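Long-range contacts in vacuolar-sorting protein BRO1 (Saccharomyces cerevisiae, PDB 1ZB1), which recruits the deubiquitinase Doa4 to endosomes and takes part in sorting cargo proteins into the intralumenal vesicles of multivesicular bodies: residues Asp22-Leu27 with Lys47-Leu52; Glu80-Arg85 with Ser366-Ile371; Phe254-Ser259 with Met284-Ser289; Ile277-Phe282 with Ala331-Asp336. All coordinates share one frame; numbering follows the deposited sequence.

Interaction 1. Residues Asp22-Leu27 with Lys47-Leu52; sequences DWKKGL and KATSEL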
# COMPACT_ATOMS: atom_id res chain seq x y z
N ASP A 22 17.74 -6.48 -23.90
CA ASP A 22 17.66 -7.48 -24.96
C ASP A 22 18.06 -8.85 -24.44
O ASP A 22 19.25 -9.20 -24.43
CB ASP A 22 18.55 -7.08 -26.14
CG ASP A 22 18.40 -8.02 -27.33
OD1 ASP A 22 18.88 -7.68 -28.43
OD2 ASP A 22 17.80 -9.11 -27.17
N TRP A 23 17.08 -9.64 -24.00
CA TRP A 23 17.35 -10.97 -23.48
C TRP A 23 17.94 -11.89 -24.56
O TRP A 23 18.77 -12.74 -24.25
CB TRP A 23 16.08 -11.62 -22.90
CG TRP A 23 15.90 -11.42 -21.41
CD1 TRP A 23 15.01 -10.59 -20.80
CD2 TRP A 23 16.62 -12.09 -20.37
NE1 TRP A 23 15.13 -10.70 -19.42
CE2 TRP A 23 16.11 -11.61 -19.14
CE3 TRP A 23 17.65 -13.04 -20.35
CZ2 TRP A 23 16.59 -12.06 -17.90
CZ3 TRP A 23 18.13 -13.48 -19.11
CH2 TRP A 23 17.59 -12.99 -17.91
N LYS A 24 17.51 -11.73 -25.80
CA LYS A 24 18.02 -12.56 -26.89
C LYS A 24 19.52 -12.34 -27.07
O LYS A 24 20.31 -13.28 -27.02
CB LYS A 24 17.28 -12.25 -28.20
CG LYS A 24 15.78 -12.52 -28.14
CD LYS A 24 15.05 -12.07 -29.40
CE LYS A 24 15.38 -12.97 -30.58
NZ LYS A 24 14.63 -12.57 -31.81
N LYS A 25 19.91 -11.09 -27.28
CA LYS A 25 21.33 -10.76 -27.45
C LYS A 25 22.14 -11.09 -26.20
O LYS A 25 23.24 -11.63 -26.28
CB LYS A 25 21.48 -9.28 -27.79
CG LYS A 25 22.93 -8.81 -27.90
CD LYS A 25 23.00 -7.32 -28.21
CE LYS A 25 24.44 -6.82 -28.19
NZ LYS A 25 24.53 -5.35 -28.41
N GLY A 26 21.58 -10.76 -25.04
CA GLY A 26 22.27 -11.01 -23.78
C GLY A 26 22.50 -12.48 -23.47
O GLY A 26 23.56 -12.85 -22.96
N LEU A 27 21.52 -13.31 -23.77
CA LEU A 27 21.63 -14.73 -23.49
C LEU A 27 22.52 -15.44 -24.52
O LEU A 27 23.31 -16.31 -24.17
CB LEU A 27 20.24 -15.37 -23.46
CG LEU A 27 20.09 -16.67 -22.69
CD1 LEU A 27 20.81 -16.58 -21.35
CD2 LEU A 27 18.60 -16.96 -22.47
N LYS A 47 12.81 -19.83 -29.43
CA LYS A 47 11.41 -19.52 -29.20
C LYS A 47 11.14 -19.00 -27.78
O LYS A 47 10.54 -17.94 -27.60
CB LYS A 47 10.55 -20.76 -29.47
CG LYS A 47 9.05 -20.48 -29.43
CD LYS A 47 8.27 -21.72 -29.84
CE LYS A 47 6.77 -21.47 -29.82
NZ LYS A 47 6.25 -21.22 -28.45
N ALA A 48 11.58 -19.75 -26.78
CA ALA A 48 11.38 -19.35 -25.40
C ALA A 48 12.05 -18.00 -25.11
O ALA A 48 11.44 -17.13 -24.49
CB ALA A 48 11.91 -20.42 -24.45
N THR A 49 13.29 -17.84 -25.56
CA THR A 49 14.02 -16.60 -25.32
C THR A 49 13.36 -15.41 -26.00
O THR A 49 13.41 -14.29 -25.48
CB THR A 49 15.48 -16.71 -25.79
OG1 THR A 49 16.08 -17.87 -25.20
CG2 THR A 49 16.28 -15.47 -25.36
N SER A 50 12.72 -15.65 -27.14
CA SER A 50 12.02 -14.58 -27.86
C SER A 50 10.77 -14.18 -27.06
O SER A 50 10.45 -13.00 -26.93
CB SER A 50 11.62 -15.06 -29.26
OG SER A 50 10.92 -14.05 -29.95
N GLU A 51 10.07 -15.17 -26.52
CA GLU A 51 8.87 -14.92 -25.73
C GLU A 51 9.21 -14.20 -24.42
O GLU A 51 8.48 -13.31 -23.99
CB GLU A 51 8.14 -16.24 -25.45
CG GLU A 51 7.13 -16.62 -26.55
CD GLU A 51 6.81 -18.10 -26.60
OE1 GLU A 51 6.74 -18.74 -25.53
OE2 GLU A 51 6.63 -18.63 -27.71
N LEU A 52 10.33 -14.59 -23.81
CA LEU A 52 10.78 -13.98 -22.57
C LEU A 52 11.12 -12.51 -22.80
O LEU A 52 10.76 -11.65 -21.99
CB LEU A 52 12.03 -14.69 -22.05
CG LEU A 52 12.81 -13.96 -20.95
CD1 LEU A 52 12.02 -14.01 -19.63
CD2 LEU A 52 14.17 -14.62 -20.77
O HOH W 1 11.75 -12.58 -32.01

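Interaction 2. Residues Glu80-Arg85 with Ser366-Ile371; sequences EHLYFR and SLYRGI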
# COMPACT_ATOMS: atom_id res chain seq x y z
N GLU A 80 12.36 -15.87 -10.27
CA GLU A 80 12.47 -16.66 -9.05
C GLU A 80 13.01 -18.05 -9.35
O GLU A 80 13.89 -18.55 -8.63
CB GLU A 80 11.10 -16.74 -8.35
CG GLU A 80 11.16 -17.35 -6.96
CD GLU A 80 11.99 -16.52 -5.99
OE1 GLU A 80 13.15 -16.19 -6.32
OE2 GLU A 80 11.49 -16.21 -4.89
N HIS A 81 12.50 -18.69 -10.40
CA HIS A 81 12.98 -20.02 -10.77
C HIS A 81 14.43 -19.94 -11.25
O HIS A 81 15.21 -20.86 -11.00
CB HIS A 81 12.11 -20.62 -11.89
CG HIS A 81 10.82 -21.20 -11.40
ND1 HIS A 81 9.60 -20.63 -11.68
CD2 HIS A 81 10.56 -22.31 -10.68
CE1 HIS A 81 8.64 -21.36 -11.14
NE2 HIS A 81 9.20 -22.39 -10.53
N LEU A 82 14.79 -18.85 -11.93
CA LEU A 82 16.15 -18.67 -12.41
C LEU A 82 17.08 -18.56 -11.20
O LEU A 82 18.17 -19.13 -11.19
CB LEU A 82 16.26 -17.39 -13.25
CG LEU A 82 17.63 -17.05 -13.84
CD1 LEU A 82 18.11 -18.18 -14.75
CD2 LEU A 82 17.54 -15.75 -14.63
N TYR A 83 16.62 -17.82 -10.19
CA TYR A 83 17.39 -17.63 -8.97
C TYR A 83 17.52 -18.94 -8.18
O TYR A 83 18.55 -19.19 -7.58
CB TYR A 83 16.74 -16.55 -8.11
CG TYR A 83 17.43 -16.30 -6.78
CD1 TYR A 83 16.92 -16.84 -5.60
CD2 TYR A 83 18.58 -15.52 -6.71
CE1 TYR A 83 17.54 -16.60 -4.38
CE2 TYR A 83 19.21 -15.27 -5.49
CZ TYR A 83 18.68 -15.82 -4.33
OH TYR A 83 19.28 -15.56 -3.12
N PHE A 84 16.47 -19.76 -8.18
CA PHE A 84 16.52 -21.04 -7.48
C PHE A 84 17.61 -21.90 -8.10
O PHE A 84 18.29 -22.66 -7.40
CB PHE A 84 15.20 -21.82 -7.62
CG PHE A 84 14.03 -21.25 -6.85
CD1 PHE A 84 14.23 -20.46 -5.72
CD2 PHE A 84 12.73 -21.55 -7.24
CE1 PHE A 84 13.14 -19.99 -4.98
CE2 PHE A 84 11.63 -21.09 -6.50
CZ PHE A 84 11.85 -20.31 -5.37
N ARG A 85 17.77 -21.79 -9.41
CA ARG A 85 18.76 -22.57 -10.15
C ARG A 85 20.18 -22.01 -10.20
O ARG A 85 21.14 -22.77 -10.12
CB ARG A 85 18.24 -22.82 -11.57
CG ARG A 85 16.94 -23.62 -11.60
CD ARG A 85 16.30 -23.62 -12.97
NE ARG A 85 15.13 -24.49 -13.04
CZ ARG A 85 14.04 -24.36 -12.30
NH1 ARG A 85 13.95 -23.39 -11.40
NH2 ARG A 85 13.02 -25.20 -12.45
N SER A 366 13.79 -25.68 -20.64
CA SER A 366 14.88 -25.86 -21.61
C SER A 366 15.84 -24.68 -21.58
O SER A 366 17.06 -24.85 -21.69
CB SER A 366 14.31 -26.02 -23.03
OG SER A 366 13.46 -27.16 -23.12
N LEU A 367 15.30 -23.48 -21.44
CA LEU A 367 16.13 -22.28 -21.39
C LEU A 367 17.04 -22.38 -20.16
O LEU A 367 18.25 -22.18 -20.28
CB LEU A 367 15.25 -21.03 -21.32
CG LEU A 367 15.96 -19.67 -21.29
CD1 LEU A 367 15.01 -18.58 -21.74
CD2 LEU A 367 16.47 -19.38 -19.89
N TYR A 368 16.46 -22.71 -19.01
CA TYR A 368 17.22 -22.84 -17.76
C TYR A 368 18.34 -23.88 -17.89
O TYR A 368 19.50 -23.61 -17.56
CB TYR A 368 16.31 -23.25 -16.60
CG TYR A 368 15.26 -22.22 -16.18
CD1 TYR A 368 14.01 -22.63 -15.73
CD2 TYR A 368 15.54 -20.85 -16.18
CE1 TYR A 368 13.05 -21.72 -15.30
CE2 TYR A 368 14.59 -19.92 -15.74
CZ TYR A 368 13.34 -20.37 -15.30
OH TYR A 368 12.39 -19.48 -14.86
N ARG A 369 17.98 -25.08 -18.34
CA ARG A 369 18.96 -26.16 -18.48
C ARG A 369 20.17 -25.74 -19.31
O ARG A 369 21.30 -26.13 -19.01
CB ARG A 369 18.30 -27.40 -19.11
CG ARG A 369 17.36 -28.12 -18.16
CD ARG A 369 16.60 -29.24 -18.86
NE ARG A 369 15.77 -30.00 -17.93
CZ ARG A 369 16.25 -30.85 -17.02
NH1 ARG A 369 17.56 -31.06 -16.92
NH2 ARG A 369 15.42 -31.50 -16.21
N GLY A 370 19.94 -24.93 -20.34
CA GLY A 370 21.03 -24.48 -21.18
C GLY A 370 22.04 -23.60 -20.46
O GLY A 370 23.19 -23.50 -20.89
N ILE A 371 21.62 -22.95 -19.37
CA ILE A 371 22.51 -22.08 -18.61
C ILE A 371 23.32 -22.85 -17.57
O ILE A 371 24.49 -23.16 -17.79
CB ILE A 371 21.73 -20.96 -17.87
CG1 ILE A 371 20.91 -20.15 -18.87
CG2 ILE A 371 22.70 -20.06 -17.13
CD1 ILE A 371 20.05 -19.08 -18.22

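Interaction 3. Residues Phe254-Ser259 with Met284-Ser289; sequences FYKSLS and MQQLIS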
# COMPACT_ATOMS: atom_id res chain seq x y z
N PHE A 254 -8.93 12.86 12.26
CA PHE A 254 -10.31 12.67 11.82
C PHE A 254 -10.90 11.32 12.22
O PHE A 254 -12.06 11.25 12.65
CB PHE A 254 -10.43 12.82 10.31
CG PHE A 254 -11.84 12.65 9.80
CD1 PHE A 254 -12.79 13.63 10.04
CD2 PHE A 254 -12.21 11.50 9.12
CE1 PHE A 254 -14.11 13.47 9.61
CE2 PHE A 254 -13.52 11.33 8.68
CZ PHE A 254 -14.48 12.32 8.93
N TYR A 255 -10.13 10.26 12.07
CA TYR A 255 -10.64 8.95 12.42
C TYR A 255 -10.70 8.75 13.93
O TYR A 255 -11.54 8.01 14.44
CB TYR A 255 -9.85 7.86 11.69
CG TYR A 255 -10.29 7.78 10.25
CD1 TYR A 255 -11.59 7.39 9.93
CD2 TYR A 255 -9.45 8.17 9.20
CE1 TYR A 255 -12.06 7.41 8.61
CE2 TYR A 255 -9.91 8.20 7.88
CZ TYR A 255 -11.22 7.82 7.60
OH TYR A 255 -11.69 7.86 6.30
N LYS A 256 -9.82 9.44 14.66
CA LYS A 256 -9.85 9.35 16.11
C LYS A 256 -11.17 10.01 16.55
O LYS A 256 -11.85 9.54 17.46
CB LYS A 256 -8.67 10.10 16.72
CG LYS A 256 -8.72 10.19 18.23
CD LYS A 256 -7.59 9.43 18.89
CE LYS A 256 -6.23 10.02 18.54
NZ LYS A 256 -5.14 9.32 19.28
N SER A 257 -11.52 11.11 15.88
CA SER A 257 -12.75 11.84 16.17
C SER A 257 -13.97 10.97 15.88
O SER A 257 -14.89 10.89 16.69
CB SER A 257 -12.83 13.11 15.33
OG SER A 257 -14.11 13.73 15.45
N LEU A 258 -13.95 10.33 14.71
CA LEU A 258 -15.05 9.48 14.28
C LEU A 258 -15.26 8.33 15.27
O LEU A 258 -16.39 7.91 15.53
CB LEU A 258 -14.77 8.91 12.89
CG LEU A 258 -15.99 8.44 12.10
CD1 LEU A 258 -16.86 9.64 11.77
CD2 LEU A 258 -15.54 7.74 10.82
N SER A 259 -14.15 7.84 15.82
CA SER A 259 -14.19 6.74 16.78
C SER A 259 -14.87 7.16 18.08
O SER A 259 -15.73 6.45 18.60
CB SER A 259 -12.76 6.28 17.08
OG SER A 259 -12.77 5.20 17.99
N MET A 284 -15.09 16.26 19.36
CA MET A 284 -15.02 17.61 18.82
C MET A 284 -13.58 18.12 18.84
O MET A 284 -13.14 18.77 17.90
CB MET A 284 -15.91 18.56 19.63
CG MET A 284 -15.93 19.99 19.11
SD MET A 284 -16.69 20.15 17.48
CE MET A 284 -15.29 20.14 16.42
N GLN A 285 -12.87 17.84 19.93
CA GLN A 285 -11.48 18.26 20.07
C GLN A 285 -10.65 17.72 18.90
O GLN A 285 -9.98 18.48 18.20
CB GLN A 285 -10.90 17.72 21.38
CG GLN A 285 -11.49 18.34 22.65
CD GLN A 285 -11.00 17.65 23.91
OE1 GLN A 285 -9.80 17.43 24.09
NE2 GLN A 285 -11.93 17.30 24.80
N GLN A 286 -10.72 16.41 18.69
CA GLN A 286 -9.99 15.76 17.62
C GLN A 286 -10.36 16.28 16.24
O GLN A 286 -9.49 16.49 15.40
CB GLN A 286 -10.22 14.25 17.69
CG GLN A 286 -9.50 13.59 18.85
CD GLN A 286 -8.00 13.84 18.81
OE1 GLN A 286 -7.35 13.60 17.78
NE2 GLN A 286 -7.44 14.31 19.91
N LEU A 287 -11.65 16.51 16.01
CA LEU A 287 -12.07 17.03 14.71
C LEU A 287 -11.43 18.40 14.48
O LEU A 287 -10.97 18.70 13.38
CB LEU A 287 -13.59 17.15 14.64
CG LEU A 287 -14.11 17.80 13.35
CD1 LEU A 287 -13.74 16.93 12.17
CD2 LEU A 287 -15.62 17.98 13.43
N ILE A 288 -11.42 19.23 15.52
CA ILE A 288 -10.82 20.55 15.39
C ILE A 288 -9.32 20.41 15.11
O ILE A 288 -8.76 21.14 14.29
CB ILE A 288 -11.05 21.40 16.66
CG1 ILE A 288 -12.53 21.76 16.78
CG2 ILE A 288 -10.22 22.69 16.60
CD1 ILE A 288 -12.92 22.41 18.10
N SER A 289 -8.67 19.45 15.78
CA SER A 289 -7.24 19.21 15.58
C SER A 289 -6.89 18.86 14.13
O SER A 289 -5.78 19.13 13.67
CB SER A 289 -6.76 18.08 16.49
OG SER A 289 -6.69 18.47 17.85

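Interaction 4. Residues Ile277-Phe282 with Ala331-Asp336; sequences IAFLDF and AVVQVD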
# COMPACT_ATOMS: atom_id res chain seq x y z
N ILE A 277 -21.42 12.42 26.83
CA ILE A 277 -21.15 13.83 26.59
C ILE A 277 -19.64 14.07 26.65
O ILE A 277 -19.10 14.88 25.89
CB ILE A 277 -21.86 14.72 27.64
CG1 ILE A 277 -23.38 14.62 27.45
CG2 ILE A 277 -21.39 16.17 27.52
CD1 ILE A 277 -24.18 15.32 28.52
N ALA A 278 -18.96 13.36 27.54
CA ALA A 278 -17.52 13.49 27.68
C ALA A 278 -16.81 13.02 26.41
O ALA A 278 -15.80 13.60 26.01
CB ALA A 278 -17.04 12.69 28.89
N PHE A 279 -17.34 11.97 25.78
CA PHE A 279 -16.74 11.45 24.56
C PHE A 279 -17.06 12.29 23.34
O PHE A 279 -16.27 12.35 22.40
CB PHE A 279 -17.16 9.99 24.34
CG PHE A 279 -16.23 9.00 24.98
CD1 PHE A 279 -15.03 8.67 24.37
CD2 PHE A 279 -16.54 8.44 26.21
CE1 PHE A 279 -14.13 7.79 24.98
CE2 PHE A 279 -15.65 7.56 26.84
CZ PHE A 279 -14.44 7.24 26.21
N LEU A 280 -18.22 12.94 23.34
CA LEU A 280 -18.58 13.80 22.22
C LEU A 280 -17.69 15.03 22.32
O LEU A 280 -17.32 15.65 21.32
CB LEU A 280 -20.06 14.21 22.31
CG LEU A 280 -21.06 13.23 21.69
CD1 LEU A 280 -20.96 13.29 20.17
CD2 LEU A 280 -20.79 11.82 22.18
N ASP A 281 -17.33 15.36 23.56
CA ASP A 281 -16.46 16.49 23.86
C ASP A 281 -15.11 16.17 23.23
O ASP A 281 -14.55 16.98 22.48
CB ASP A 281 -16.31 16.63 25.38
CG ASP A 281 -15.85 18.00 25.80
OD1 ASP A 281 -14.73 18.41 25.41
OD2 ASP A 281 -16.61 18.68 26.54
N PHE A 282 -14.59 14.98 23.53
CA PHE A 282 -13.31 14.53 23.00
C PHE A 282 -13.33 14.47 21.48
O PHE A 282 -12.36 14.85 20.82
CB PHE A 282 -12.96 13.15 23.56
CG PHE A 282 -11.67 12.60 23.04
CD1 PHE A 282 -10.45 13.19 23.37
CD2 PHE A 282 -11.67 11.48 22.20
CE1 PHE A 282 -9.25 12.67 22.88
CE2 PHE A 282 -10.47 10.96 21.71
CZ PHE A 282 -9.26 11.56 22.05
N ALA A 331 -13.64 14.27 33.48
CA ALA A 331 -12.71 15.29 32.98
C ALA A 331 -12.10 14.84 31.66
O ALA A 331 -12.35 15.43 30.61
CB ALA A 331 -11.62 15.55 34.01
N VAL A 332 -11.29 13.79 31.73
CA VAL A 332 -10.64 13.24 30.55
C VAL A 332 -11.03 11.77 30.41
O VAL A 332 -10.58 10.92 31.17
CB VAL A 332 -9.10 13.35 30.65
CG1 VAL A 332 -8.46 12.77 29.40
CG2 VAL A 332 -8.69 14.80 30.84
N VAL A 333 -11.88 11.49 29.43
CA VAL A 333 -12.34 10.13 29.18
C VAL A 333 -11.17 9.19 28.97
O VAL A 333 -10.05 9.62 28.67
CB VAL A 333 -13.24 10.07 27.93
CG1 VAL A 333 -14.46 10.94 28.13
CG2 VAL A 333 -12.46 10.53 26.70
N GLN A 334 -11.43 7.89 29.13
CA GLN A 334 -10.39 6.88 28.94
C GLN A 334 -10.22 6.65 27.44
O GLN A 334 -11.11 6.11 26.78
CB GLN A 334 -10.80 5.58 29.63
CG GLN A 334 -9.77 4.47 29.55
CD GLN A 334 -8.48 4.81 30.27
OE1 GLN A 334 -7.78 5.75 29.91
NE2 GLN A 334 -8.17 4.04 31.31
N VAL A 335 -9.08 7.06 26.90
CA VAL A 335 -8.80 6.89 25.48
C VAL A 335 -8.73 5.41 25.11
O VAL A 335 -9.27 4.99 24.09
CB VAL A 335 -7.48 7.59 25.07
CG1 VAL A 335 -6.32 7.02 25.87
CG2 VAL A 335 -7.24 7.42 23.58
N ASP A 336 -8.08 4.62 25.96
CA ASP A 336 -7.94 3.19 25.72
C ASP A 336 -9.23 2.45 26.05
O ASP A 336 -9.24 1.22 26.17
CB ASP A 336 -6.78 2.62 26.54
CG ASP A 336 -5.43 3.09 26.04
OD1 ASP A 336 -4.40 2.70 26.63
OD2 ASP A 336 -5.39 3.84 25.04

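Interaction 1. Residues Asp22-Leu27 with Lys47-Leu52
A single water joins Lys24 to Ser50: its oxygen accepts from Lys24 NZ at 2.9 Å and lies 2.7 Å from Ser50 OG. The lysine's CD passes Ser50 CA, and the bend that follows at chi3 (71°) turns the amino end to the water. Away from this water the contact is apolar. Thr49 turns CG2 to the facing helix, where the methyl rests 3.7 Å from Lys24 CA and close to Trp23 O; its hydroxyl, set beside the backbone N, bonds back to Asp45 O and so leaves the methyl as the leading group. Leu27 comes obliquely onto the same threonine, CD2 3.8 Å from OG1. On the next turn Leu52 lays CD2 over one face of the Trp23 indole, 3.7 Å from the centroid of the five-membered ring and 19° off its normal, a CH-pi contact. The same five-membered ring is also held at its N-H, NE1 being bonded to Tyr75 OH of helix 65-86. Asp22 caps the start of helix 23-34: Lys25 N gives a nearly straight bond to OD2 at 2.9 Å, arriving from above the carboxylate plane. Trp23 N is taken instead by Asp53 OD1 of helix 46-58, so the opposing helix also supplies a carboxylate to this N-terminal turn. Leu367 of helix 349-371 packs against Leu27 and Thr49 from outside the pair. With axes 9.2 Å apart and directions 130° apart, this is steeply inclined packing of two consecutive helices, an N-capped first helix laid against the second, in the N-terminal part of the mainly helical Bro1 domain.

Interaction 2. Residues Glu80-Arg85 with Ser366-Ile371
Tyr368 reaches across to His81, Leu82 and Arg85, three residues that receive its ring on one side of helix 65-86. Its CG stands beside the backbone N (chi1 -66°), sending the ring outward until OH lies 3.2 Å from His81 CB. Tyr368 is buried, and its hydroxyl bonds to Phe78 O on the same helix as His81. His81 also starts toward the tyrosine, but its ring then swings off to pack on Met357 and Ala361, leaving CB as its principal touching atom. Leu82 flanks the tyrosine: CB is 3.9 Å from CE2 of Tyr368, and CG, anti to the backbone N, carries CD1 against both CD2 and CE2. The same CD1 meets the end of Ile371, 4.1 Å from its CD1. Arg85 crosses Tyr368 at about a right angle. Its chain is extended from CG to NE, bringing CD to 3.6 Å from Tyr368 CB and NE to 3.5 Å from Tyr368 CD1, an atom that sits over one face of the guanidinium; the two planes are 34° apart. NH1 donates to His81 O at 2.9 Å, which limits the swing of the guanidinium; the carbonyl also accepts from Arg85 N, from the opposite face of its plane. Leu27 of helix 23-34 adds to the packing round Ile371. The helix axes run 10.8 Å apart, a spacing filled by an aromatic side chain, in roughly the same direction but inclined by 30°: helix 65-86, near the start of the Bro1 domain, packs on 349-371, the last helix of the chain.

Interaction 3. Residues Phe254-Ser259 with Met284-Ser289
Ser257 and Gln286 stand at the point where the two backbones come nearest, their CA atoms 5.0 Å apart. Ser257 CB lies 3.7 Å from Gln286 CB, and Ser257 OG, carried along the contact with its bond anti to the backbone N, rests 3.6 Å from Leu287 CB. So small a side chain suits the close axes, 7.7 Å apart. On one flank Lys256 and Gln286 cross obliquely through their aliphatic parts, CG to CG at 3.5 Å. Bending of Gln286 at chi2 (-58°) turns its amide back over the lysine chain, and OE1 comes 3.7 Å from Lys256 CG. On the other flank Phe254 and Leu287 run side by side, pointing the same way; Leu287 CD1 approaches the edge of the phenyl ring, 4.0 Å from CD1 of Phe254. Beyond this first shell, Gln286 OE1 is bonded to His253 ND1, which fixes the rotation of the amide from one turn earlier on the opposite helix. Ser283 OG bonds to Ser257 O, a second polar tie between the helices next to the tightest point. Phe254 is positioned by its neighbour Tyr255, over whose ring centre its CD2 sits, and by Met6 and Ile301. Phe306 of helix 303-322 packs against both Ser257 and Leu287, placing a third helix along this side of the pair. Running 162° apart, helices 242-269 and 275-290 are joined by a short turn, and they form a close antiparallel alpha-alpha hairpin, consistent with the TPR-related helical architecture of the Bro1 domain.

Interaction 4. Residues Ile277-Phe282 with Ala331-Asp336
Val333 is the bump of this contact, pressed into a hollow on helix 275-290 whose floor is Ala278 and whose walls are Phe279 and Phe282. Its CB stands over one face of the Phe279 ring, 3.7 Å from the centroid and 19° off the normal, in a CH-pi contact displaced toward CZ. Both methyls lie on that same face, CG1 on the CD2-CE2 side and CG2 on the CD1-CE1 side, 3.6 Å from CE1 of Phe279. CG1 also meets Ala278 CB at 3.2 Å, closer than usual van der Waals contact and so of doubtful exactness; the small alanine forms the floor. Across from the phenyl face, CG2, standing between the backbone N and the carbonyl carbon of Val333, also comes 4.1 Å from Phe282 CB. This is a loop packed on a helix: the long connection between helices 303-322 and 349-371 of the Bro1 domain returns over helix 275-290 and inserts one valine. The chain is extended at Val333 and then passes round the end of the ring, where Gln334 O meets the edge of Phe279 near its plane, 3.6 Å from CZ. The same phenylalanine makes an edge-to-face contact with the ring of His263 and touches Leu267, both on helix 242-269, so it bridges that helix and the loop. Earlier loop residues Val329 and Pro330 continue the cover over Ala278, while Phe282 sets its ring against Lys256 of helix 242-269 and its side chain also touches Ala260.

The four contacts fall into two pairs at opposite sides of the chain's centre. Interactions 1 and 2 lie 13 Å apart between centres and share packing through Leu27, Leu367 and Ile371, joining the first helices to the last. Interactions 3 and 4 both use helix 275-290, with centres 11 Å apart, and meet where Lys256 touches Phe282. Interactions 1, 2 and 3 are buried helix-on-helix packing; interaction 4, a loop on a helix, is only partly buried. Their chemistry follows: a water and an aromatic face in 1, a tyrosine filling wide spacing in 2, small and aliphatic groups at close spacing in 3, and one valine in an apolar hollow in 4.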